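Local atomic coordinates of RickCE (Rickettsia bellii, PDB entry 5HAM), a protein that probably acts as a deubiquitinase, a bacterial effector protease of the CE clan that removes ubiquitin from other proteins. Residues P31-A39 with D176-I184; I58-A69 with M81-L92. All blocks are in the same frame, centred on the assembly; numbering follows the deposited sequence.

Interaction 1. Residues P31-A39 with D176-I184; sequences PAITFRNTA and DGQKLPKLI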
loop_
_atom_site.group_PDB
_atom_site.type_symbol
_atom_site.label_atom_id
_atom_site.label_comp_id
_atom_site.label_asym_id
_atom_site.label_seq_id
_atom_site.Cartn_x
_atom_site.Cartn_y
_atom_site.Cartn_z
ATOM N N PRO A 31 6.184 1.482 -10.001
ATOM C CA PRO A 31 6.428 0.871 -8.692
ATOM C C PRO A 31 5.338 1.289 -7.709
ATOM O O PRO A 31 4.691 2.308 -7.921
ATOM C CB PRO A 31 7.787 1.446 -8.283
ATOM C CG PRO A 31 8.008 2.620 -9.166
ATOM C CD PRO A 31 7.302 2.333 -10.438
ATOM N N ALA A 32 5.125 0.504 -6.659
ATOM C CA ALA A 32 4.044 0.787 -5.722
ATOM C C ALA A 32 4.193 2.090 -4.968
ATOM O O ALA A 32 5.273 2.430 -4.492
ATOM C CB ALA A 32 3.877 -0.364 -4.725
ATOM N N ILE A 33 3.088 2.813 -4.860
ATOM C CA ILE A 33 2.960 3.846 -3.859
ATOM C C ILE A 33 2.576 3.161 -2.555
ATOM O O ILE A 33 1.670 2.334 -2.530
ATOM C CB ILE A 33 1.887 4.842 -4.246
ATOM C CG1 ILE A 33 2.448 5.838 -5.273
ATOM C CG2 ILE A 33 1.348 5.573 -3.002
ATOM C CD1 ILE A 33 1.366 6.705 -5.911
ATOM N N THR A 34 3.285 3.477 -1.481
ATOM C CA THR A 34 3.036 2.827 -0.196
ATOM C C THR A 34 2.788 3.839 0.917
ATOM O O THR A 34 3.488 4.845 1.049
ATOM C CB THR A 34 4.199 1.883 0.216
ATOM O OG1 THR A 34 5.379 2.648 0.453
ATOM C CG2 THR A 34 4.507 0.884 -0.893
ATOM N N PHE A 35 1.767 3.576 1.713
ATOM C CA PHE A 35 1.480 4.417 2.853
ATOM C C PHE A 35 1.673 3.613 4.115
ATOM O O PHE A 35 1.378 2.407 4.158
ATOM C CB PHE A 35 0.032 4.877 2.832
ATOM C CG PHE A 35 -0.319 5.762 1.678
ATOM C CD1 PHE A 35 0.105 7.081 1.649
ATOM C CD2 PHE A 35 -1.115 5.293 0.647
ATOM C CE1 PHE A 35 -0.234 7.908 0.602
ATOM C CE2 PHE A 35 -1.455 6.119 -0.402
ATOM C CZ PHE A 35 -1.009 7.427 -0.427
ATOM N N ARG A 36 2.149 4.281 5.157
ATOM C CA ARG A 36 2.116 3.688 6.469
ATOM C C ARG A 36 0.655 3.727 6.902
ATOM O O ARG A 36 -0.120 4.548 6.401
ATOM C CB ARG A 36 3.008 4.479 7.411
ATOM C CG ARG A 36 4.505 4.379 7.059
ATOM C CD ARG A 36 5.206 5.729 7.241
ATOM N NE ARG A 36 4.559 6.475 8.310
ATOM C CZ ARG A 36 4.121 7.724 8.221
ATOM N NH1 ARG A 36 3.531 8.253 9.274
ATOM N NH2 ARG A 36 4.269 8.441 7.107
ATOM N N ASN A 37 0.267 2.818 7.791
ATOM C CA ASN A 37 -1.082 2.827 8.362
ATOM C C ASN A 37 -1.122 3.443 9.762
ATOM O O ASN A 37 -2.183 3.803 10.259
ATOM C CB ASN A 37 -1.713 1.426 8.360
ATOM C CG ASN A 37 -0.695 0.318 8.568
ATOM O OD1 ASN A 37 0.465 0.569 8.903
ATOM N ND2 ASN A 37 -1.129 -0.925 8.370
ATOM N N THR A 38 0.042 3.565 10.389
ATOM C CA THR A 38 0.145 4.269 11.660
ATOM C C THR A 38 0.604 5.705 11.474
ATOM O O THR A 38 1.473 5.998 10.673
ATOM C CB THR A 38 1.096 3.565 12.644
ATOM O OG1 THR A 38 2.378 3.370 12.031
ATOM C CG2 THR A 38 0.524 2.231 13.049
ATOM N N ALA A 39 0.006 6.609 12.230
ATOM C CA ALA A 39 0.435 7.991 12.192
ATOM C C ALA A 39 1.615 8.195 13.142
ATOM O O ALA A 39 1.695 7.565 14.190
ATOM C CB ALA A 39 -0.709 8.892 12.561
ATOM N N ASP A 176 -8.566 5.501 5.541
ATOM C CA ASP A 176 -7.503 5.876 6.474
ATOM C C ASP A 176 -7.093 7.359 6.387
ATOM O O ASP A 176 -5.928 7.688 6.133
ATOM C CB ASP A 176 -6.297 4.925 6.335
ATOM C CG ASP A 176 -5.333 5.029 7.508
ATOM O OD1 ASP A 176 -5.812 5.360 8.616
ATOM O OD2 ASP A 176 -4.104 4.802 7.316
ATOM N N GLY A 177 -8.069 8.243 6.587
ATOM C CA GLY A 177 -7.838 9.675 6.659
ATOM C C GLY A 177 -7.528 10.422 5.370
ATOM O O GLY A 177 -6.906 11.487 5.396
ATOM N N GLN A 178 -7.950 9.865 4.241
ATOM C CA GLN A 178 -7.813 10.543 2.956
ATOM C C GLN A 178 -6.357 10.699 2.559
ATOM O O GLN A 178 -5.993 11.602 1.809
ATOM C CB GLN A 178 -8.545 11.899 2.969
ATOM C CG GLN A 178 -10.053 11.737 3.099
ATOM C CD GLN A 178 -10.774 13.032 3.409
ATOM O OE1 GLN A 178 -10.432 14.088 2.884
ATOM N NE2 GLN A 178 -11.775 12.958 4.273
ATOM N N LYS A 179 -5.523 9.796 3.054
ATOM C CA LYS A 179 -4.111 9.849 2.746
ATOM C C LYS A 179 -3.811 9.888 1.239
ATOM O O LYS A 179 -3.008 10.696 0.788
ATOM C CB LYS A 179 -3.329 8.750 3.496
ATOM C CG LYS A 179 -3.578 7.299 3.126
ATOM C CD LYS A 179 -2.982 6.381 4.223
ATOM C CE LYS A 179 -3.135 4.914 3.913
ATOM N NZ LYS A 179 -3.074 4.000 5.083
ATOM N N LEU A 180 -4.489 9.060 0.453
ATOM C CA LEU A 180 -4.249 9.038 -0.998
ATOM C C LEU A 180 -4.747 10.315 -1.737
ATOM O O LEU A 180 -4.005 10.924 -2.529
ATOM C CB LEU A 180 -4.787 7.729 -1.626
ATOM C CG LEU A 180 -4.792 7.609 -3.153
ATOM C CD1 LEU A 180 -3.392 7.845 -3.726
ATOM C CD2 LEU A 180 -5.323 6.250 -3.578
ATOM N N PRO A 181 -5.999 10.727 -1.486
ATOM C CA PRO A 181 -6.416 11.999 -2.080
ATOM C C PRO A 181 -5.548 13.166 -1.635
ATOM O O PRO A 181 -5.351 14.069 -2.434
ATOM C CB PRO A 181 -7.855 12.165 -1.572
ATOM C CG PRO A 181 -8.340 10.764 -1.470
ATOM C CD PRO A 181 -7.147 9.968 -0.965
ATOM N N LYS A 182 -5.040 13.144 -0.404
ATOM C CA LYS A 182 -4.095 14.167 0.040
ATOM C C LYS A 182 -2.808 14.121 -0.786
ATOM O O LYS A 182 -2.214 15.160 -1.086
ATOM C CB LYS A 182 -3.747 14.023 1.530
ATOM C CG LYS A 182 -4.887 14.334 2.505
ATOM C CD LYS A 182 -5.880 15.352 1.950
ATOM C CE LYS A 182 -7.111 15.512 2.860
ATOM N NZ LYS A 182 -8.213 16.275 2.186
ATOM N N LEU A 183 -2.370 12.916 -1.145
ATOM C CA LEU A 183 -1.168 12.780 -1.956
ATOM C C LEU A 183 -1.432 13.314 -3.352
ATOM O O LEU A 183 -0.634 14.067 -3.895
ATOM C CB LEU A 183 -0.728 11.326 -2.043
ATOM C CG LEU A 183 0.455 11.056 -2.977
ATOM C CD1 LEU A 183 1.732 11.761 -2.481
ATOM C CD2 LEU A 183 0.665 9.556 -3.111
ATOM N N ILE A 184 -2.565 12.927 -3.920
ATOM C CA ILE A 184 -2.898 13.318 -5.284
ATOM C C ILE A 184 -2.940 14.833 -5.383
ATOM O O ILE A 184 -2.354 15.431 -6.290
ATOM C CB ILE A 184 -4.245 12.716 -5.733
ATOM C CG1 ILE A 184 -4.134 11.192 -5.870
ATOM C CG2 ILE A 184 -4.715 13.350 -7.033
ATOM C CD1 ILE A 184 -5.457 10.503 -6.191
#
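Lys-179 starts with CG wedged between its own backbone N and carbonyl carbon (chi1 67°) and then runs fully extended, while Phe-35 holds CG anti to its carbonyl carbon (chi1 -65°), and the two side chains run alongside each other, pointing opposite ways. Lys-179 CG therefore sits over one face of the phenyl ring in a CH-pi contact, 3.9 Å from the centroid of the Phe-35 ring and almost on its normal. From there CD and CE continue toward Phe-35 CB, which Lys-179 CE meets at 3.3 Å. The far end of the ring reaches the helix backbone, where Phe-35 CZ sits 3.7 Å from Leu-180 CA; the side chains of Phe-35 and Leu-180 meet at about a right angle. Leu-183 CD2 closes the apolar patch, 3.8 Å from Phe-35 CZ and 4.0 Å from Ile-33 CG2, with Ile-33 and Leu-183 meeting tip to tip.

The ammonium group does the polar work. Lys-179 NZ makes a salt bridge of 2.6 Å to Asp-176 OD2, using the anti lone pair of that oxygen. It also gives a longer hydrogen bond, 3.3 Å, to Arg-36 O, arriving from above the carbonyl plane, and another to Met-142 O just beyond strand 135-141. Three oxygens thus share one charge, and the end of the lysine ties the chain leaving strand 27-34 to the helix.

Leu-180 and Ile-184 turn to the sheet through Phe-165 and Leu-163, and Ile-33 and Leu-183 both touch helix 96-130. This is helix packing against an edge strand, 27-34, and the residues that follow it, made by the helix of a beta-alpha-beta connection between parallel strands 160-166 and 196-199 in the alpha/beta core of a CE-clan protease.

Interaction 2. Residues I58-A69 with M81-L92; sequences ILAEVQETIKIA and MLGDAKKREEIL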
loop_
_atom_site.group_PDB
_atom_site.type_symbol
_atom_site.label_atom_id
_atom_site.label_comp_id
_atom_site.label_asym_id
_atom_site.label_seq_id
_atom_site.Cartn_x
_atom_site.Cartn_y
_atom_site.Cartn_z
ATOM N N ILE A 58 8.106 6.801 31.098
ATOM C CA ILE A 58 7.734 6.027 29.927
ATOM C C ILE A 58 8.205 4.571 30.049
ATOM O O ILE A 58 7.441 3.640 29.792
ATOM C CB ILE A 58 8.229 6.698 28.640
ATOM C CG1 ILE A 58 7.477 8.025 28.435
ATOM C CG2 ILE A 58 8.022 5.777 27.451
ATOM C CD1 ILE A 58 8.037 8.903 27.337
ATOM N N LEU A 59 9.449 4.379 30.472
ATOM C CA LEU A 59 9.976 3.035 30.669
ATOM C C LEU A 59 9.072 2.266 31.633
ATOM O O LEU A 59 8.717 1.107 31.404
ATOM C CB LEU A 59 11.402 3.100 31.215
ATOM C CG LEU A 59 12.013 1.725 31.502
ATOM C CD1 LEU A 59 11.901 0.785 30.282
ATOM C CD2 LEU A 59 13.457 1.864 31.953
ATOM N N ALA A 60 8.672 2.953 32.691
ATOM C CA ALA A 60 7.748 2.404 33.669
ATOM C C ALA A 60 6.443 1.936 33.034
ATOM O O ALA A 60 6.014 0.808 33.271
ATOM C CB ALA A 60 7.466 3.423 34.775
ATOM N N GLU A 61 5.809 2.778 32.223
ATOM C CA GLU A 61 4.555 2.366 31.605
ATOM C C GLU A 61 4.760 1.199 30.624
ATOM O O GLU A 61 3.919 0.298 30.527
ATOM C CB GLU A 61 3.825 3.557 30.960
ATOM C CG GLU A 61 4.444 4.088 29.670
ATOM C CD GLU A 61 3.938 5.476 29.269
ATOM O OE1 GLU A 61 3.667 6.305 30.170
ATOM O OE2 GLU A 61 3.822 5.738 28.048
ATOM N N VAL A 62 5.895 1.197 29.926
ATOM C CA VAL A 62 6.181 0.130 28.977
ATOM C C VAL A 62 6.253 -1.204 29.702
ATOM O O VAL A 62 5.674 -2.196 29.261
ATOM C CB VAL A 62 7.510 0.365 28.223
ATOM C CG1 VAL A 62 7.952 -0.897 27.545
ATOM C CG2 VAL A 62 7.351 1.489 27.211
ATOM N N GLN A 63 6.953 -1.205 30.829
ATOM C CA GLN A 63 7.164 -2.413 31.607
ATOM C C GLN A 63 5.842 -2.949 32.163
ATOM O O GLN A 63 5.685 -4.160 32.376
ATOM C CB GLN A 63 8.162 -2.138 32.736
ATOM C CG GLN A 63 9.598 -2.050 32.251
ATOM C CD GLN A 63 10.585 -1.586 33.326
ATOM O OE1 GLN A 63 10.196 -1.129 34.408
ATOM N NE2 GLN A 63 11.872 -1.703 33.022
ATOM N N GLU A 64 4.895 -2.043 32.381
ATOM C CA GLU A 64 3.587 -2.415 32.893
ATOM C C GLU A 64 2.754 -3.006 31.763
ATOM O O GLU A 64 2.054 -3.994 31.946
ATOM C CB GLU A 64 2.879 -1.205 33.513
ATOM C CG GLU A 64 2.833 -1.234 35.022
ATOM C CD GLU A 64 2.014 -2.405 35.557
ATOM O OE1 GLU A 64 1.050 -2.843 34.878
ATOM O OE2 GLU A 64 2.343 -2.889 36.659
ATOM N N THR A 65 2.842 -2.384 30.597
ATOM C CA THR A 65 2.190 -2.880 29.407
ATOM C C THR A 65 2.580 -4.317 29.131
ATOM O O THR A 65 1.719 -5.170 28.911
ATOM C CB THR A 65 2.618 -2.074 28.206
ATOM O OG1 THR A 65 2.193 -0.724 28.383
ATOM C CG2 THR A 65 2.003 -2.646 26.955
ATOM N N ILE A 66 3.887 -4.569 29.146
ATOM C CA ILE A 66 4.423 -5.900 28.942
ATOM C C ILE A 66 3.715 -6.861 29.866
ATOM O O ILE A 66 3.284 -7.927 29.447
ATOM C CB ILE A 66 5.930 -5.945 29.225
ATOM C CG1 ILE A 66 6.700 -5.256 28.098
ATOM C CG2 ILE A 66 6.416 -7.371 29.388
ATOM C CD1 ILE A 66 8.191 -5.228 28.347
ATOM N N LYS A 67 3.571 -6.453 31.122
ATOM C CA LYS A 67 2.895 -7.271 32.116
ATOM C C LYS A 67 1.417 -7.537 31.786
ATOM O O LYS A 67 0.897 -8.606 32.093
ATOM C CB LYS A 67 3.061 -6.661 33.505
ATOM C CG LYS A 67 4.405 -6.971 34.132
ATOM C CD LYS A 67 4.544 -6.386 35.531
ATOM C CE LYS A 67 4.465 -4.870 35.481
ATOM N NZ LYS A 67 5.049 -4.208 36.678
ATOM N N ILE A 68 0.753 -6.585 31.137
ATOM C CA ILE A 68 -0.652 -6.759 30.784
ATOM C C ILE A 68 -0.807 -7.385 29.398
ATOM O O ILE A 68 -1.629 -8.283 29.207
ATOM C CB ILE A 68 -1.414 -5.417 30.812
ATOM C CG1 ILE A 68 -1.386 -4.811 32.213
ATOM C CG2 ILE A 68 -2.854 -5.599 30.321
ATOM C CD1 ILE A 68 -2.118 -5.624 33.237
ATOM N N ALA A 69 -0.021 -6.903 28.434
ATOM C CA ALA A 69 -0.063 -7.416 27.065
ATOM C C ALA A 69 0.119 -8.924 27.049
ATOM O O ALA A 69 -0.423 -9.625 26.196
ATOM C CB ALA A 69 0.997 -6.751 26.203
ATOM N N MET A 81 1.197 -7.087 20.221
ATOM C CA MET A 81 1.289 -6.006 21.193
ATOM C C MET A 81 2.484 -6.210 22.138
ATOM O O MET A 81 3.189 -5.261 22.491
ATOM C CB MET A 81 -0.034 -5.852 21.944
ATOM C CG MET A 81 -1.241 -5.548 21.016
ATOM S SD MET A 81 -1.000 -4.130 19.897
ATOM C CE MET A 81 -0.838 -2.835 21.131
ATOM N N LEU A 82 2.718 -7.459 22.517
ATOM C CA LEU A 82 3.799 -7.797 23.421
ATOM C C LEU A 82 5.148 -7.589 22.739
ATOM O O LEU A 82 6.064 -7.001 23.311
ATOM C CB LEU A 82 3.644 -9.242 23.877
ATOM C CG LEU A 82 4.723 -9.871 24.754
ATOM C CD1 LEU A 82 4.964 -9.076 26.039
ATOM C CD2 LEU A 82 4.360 -11.326 25.060
ATOM N N GLY A 83 5.266 -8.052 21.502
ATOM C CA GLY A 83 6.509 -7.881 20.774
ATOM C C GLY A 83 6.858 -6.408 20.646
ATOM O O GLY A 83 7.992 -6.004 20.859
ATOM N N ASP A 84 5.869 -5.588 20.327
ATOM C CA ASP A 84 6.097 -4.153 20.251
ATOM C C ASP A 84 6.449 -3.489 21.603
ATOM O O ASP A 84 7.255 -2.552 21.646
ATOM C CB ASP A 84 4.924 -3.451 19.566
ATOM C CG ASP A 84 4.928 -3.659 18.043
ATOM O OD1 ASP A 84 5.501 -4.675 17.579
ATOM O OD2 ASP A 84 4.353 -2.818 17.304
ATOM N N ALA A 85 5.863 -3.964 22.697
ATOM C CA ALA A 85 6.213 -3.406 24.004
ATOM C C ALA A 85 7.658 -3.732 24.340
ATOM O O ALA A 85 8.412 -2.871 24.785
ATOM C CB ALA A 85 5.285 -3.920 25.092
ATOM N N LYS A 86 8.041 -4.979 24.101
ATOM C CA LYS A 86 9.406 -5.406 24.337
ATOM C C LYS A 86 10.389 -4.614 23.493
ATOM O O LYS A 86 11.455 -4.221 23.974
ATOM C CB LYS A 86 9.541 -6.910 24.096
ATOM C CG LYS A 86 9.134 -7.708 25.336
ATOM C CD LYS A 86 8.812 -9.152 25.080
ATOM C CE LYS A 86 8.739 -9.894 26.416
ATOM N NZ LYS A 86 8.481 -11.352 26.274
ATOM N N LYS A 87 10.017 -4.343 22.247
ATOM C CA LYS A 87 10.883 -3.554 21.388
ATOM C C LYS A 87 11.048 -2.140 21.943
ATOM O O LYS A 87 12.150 -1.573 21.925
ATOM C CB LYS A 87 10.358 -3.493 19.958
ATOM C CG LYS A 87 11.256 -2.669 19.038
ATOM C CD LYS A 87 10.592 -2.362 17.696
ATOM C CE LYS A 87 11.147 -1.088 17.108
ATOM N NZ LYS A 87 10.228 -0.480 16.091
ATOM N N ARG A 88 9.946 -1.583 22.436
ATOM C CA ARG A 88 9.965 -0.263 23.045
ATOM C C ARG A 88 10.836 -0.249 24.294
ATOM O O ARG A 88 11.569 0.710 24.536
ATOM C CB ARG A 88 8.557 0.175 23.395
ATOM C CG ARG A 88 7.788 0.759 22.229
ATOM C CD ARG A 88 6.449 1.319 22.701
ATOM N NE ARG A 88 6.557 2.606 23.397
ATOM C CZ ARG A 88 5.828 2.949 24.461
ATOM N NH1 ARG A 88 4.948 2.096 24.967
ATOM N NH2 ARG A 88 5.972 4.144 25.020
ATOM N N GLU A 89 10.764 -1.314 25.084
ATOM C CA GLU A 89 11.619 -1.394 26.248
ATOM C C GLU A 89 13.090 -1.338 25.822
ATOM O O GLU A 89 13.890 -0.679 26.469
ATOM C CB GLU A 89 11.334 -2.651 27.068
ATOM C CG GLU A 89 12.080 -2.669 28.394
ATOM C CD GLU A 89 11.863 -3.943 29.195
ATOM O OE1 GLU A 89 11.422 -4.962 28.608
ATOM O OE2 GLU A 89 12.149 -3.921 30.417
ATOM N N GLU A 90 13.434 -2.009 24.725
ATOM C CA GLU A 90 14.818 -2.040 24.263
ATOM C C GLU A 90 15.266 -0.655 23.846
ATOM O O GLU A 90 16.389 -0.238 24.137
ATOM C CB GLU A 90 15.005 -2.997 23.081
ATOM C CG GLU A 90 14.746 -4.461 23.370
ATOM C CD GLU A 90 15.747 -5.096 24.314
ATOM O OE1 GLU A 90 16.701 -4.421 24.770
ATOM O OE2 GLU A 90 15.574 -6.298 24.606
ATOM N N ILE A 91 14.384 0.048 23.156
ATOM C CA ILE A 91 14.683 1.387 22.686
ATOM C C ILE A 91 14.938 2.324 23.854
ATOM O O ILE A 91 15.893 3.093 23.840
ATOM C CB ILE A 91 13.558 1.920 21.776
ATOM C CG1 ILE A 91 13.706 1.310 20.376
ATOM C CG2 ILE A 91 13.614 3.428 21.652
ATOM C CD1 ILE A 91 12.472 1.475 19.501
ATOM N N LEU A 92 14.109 2.231 24.884
ATOM C CA LEU A 92 14.249 3.123 26.025
ATOM C C LEU A 92 15.516 2.844 26.813
ATOM O O LEU A 92 15.999 3.712 27.533
ATOM C CB LEU A 92 13.025 3.042 26.931
ATOM C CG LEU A 92 11.811 3.659 26.246
ATOM C CD1 LEU A 92 10.543 3.008 26.746
ATOM C CD2 LEU A 92 11.801 5.163 26.484
#
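The carbonyl oxygen of Glu-61 takes two bonds from Thr-65, one from its backbone N and one from OG1, the latter at 2.9 Å between Thr-65 OG1 and Glu-61 O. That grip fixes the rotation of the threonine: with OG1 beside the backbone N (chi1 -63°), CG2 falls anti to it and reaches Ala-85, CG2 of Thr-65 lying 4.0 Å from CB of Ala-85.

On the same helix Val-62 is a knob set among Ala-85, Arg-88, Glu-89 and Leu-92. Its CG2 stands over one face of the Arg-88 guanidinium, Val-62 CG2 to Arg-88 NH1 being 3.3 Å, while its CG1 turns to the Ala-85 carbonyl. The arginine itself is committed elsewhere, by a salt bridge from NE to Asp-47 on helix 42-49; Glu-61 comes near the guanidinium edge without making a salt bridge.

Knobs-into-holes packing of this sort joins two helices of an antiparallel hairpin; the axes of the two short segments pass 9.0 Å apart, with 158° between their N-to-C directions. Ile-66 supplies a second knob: CG1 of Ile-66 meets CB of Ala-85 at 3.6 Å, and CD1 of Ile-66 touches OE1 of Glu-89 at 3.3 Å. Glu-89 is in turn a knob from the partner helix, entering among Leu-59, Val-62, Gln-63 and Ile-66. From Gln-63 NE2 to Glu-89 OE2 runs a weak hydrogen bond of 3.4 Å, its amide and carboxylate planes 79° apart. Near the hairpin turn the methyl of Ala-69 rests on the backbone of Leu-82, whose CD1 reaches back to Ile-66 CG2.

In the fold
Interaction 1 and interaction 2 lie about 28 Å apart between centres, with their nearest atoms about 8 Å apart and not touching. The chain first runs through 31-39 at the edge of the sheet, then leaves the core to build the helical hairpin of 58-69 and 81-92, returns along the long helix 96-130, and reaches 176-184 only after three further strands. Helix 96-130 is the shared element: Ile-91 and Leu-92 of interaction 2 pack near its start, Ile-33 and Leu-183 of interaction 1 further along it. Interaction 1 thus belongs to the protease core, and interaction 2 to a helical arm projecting from it.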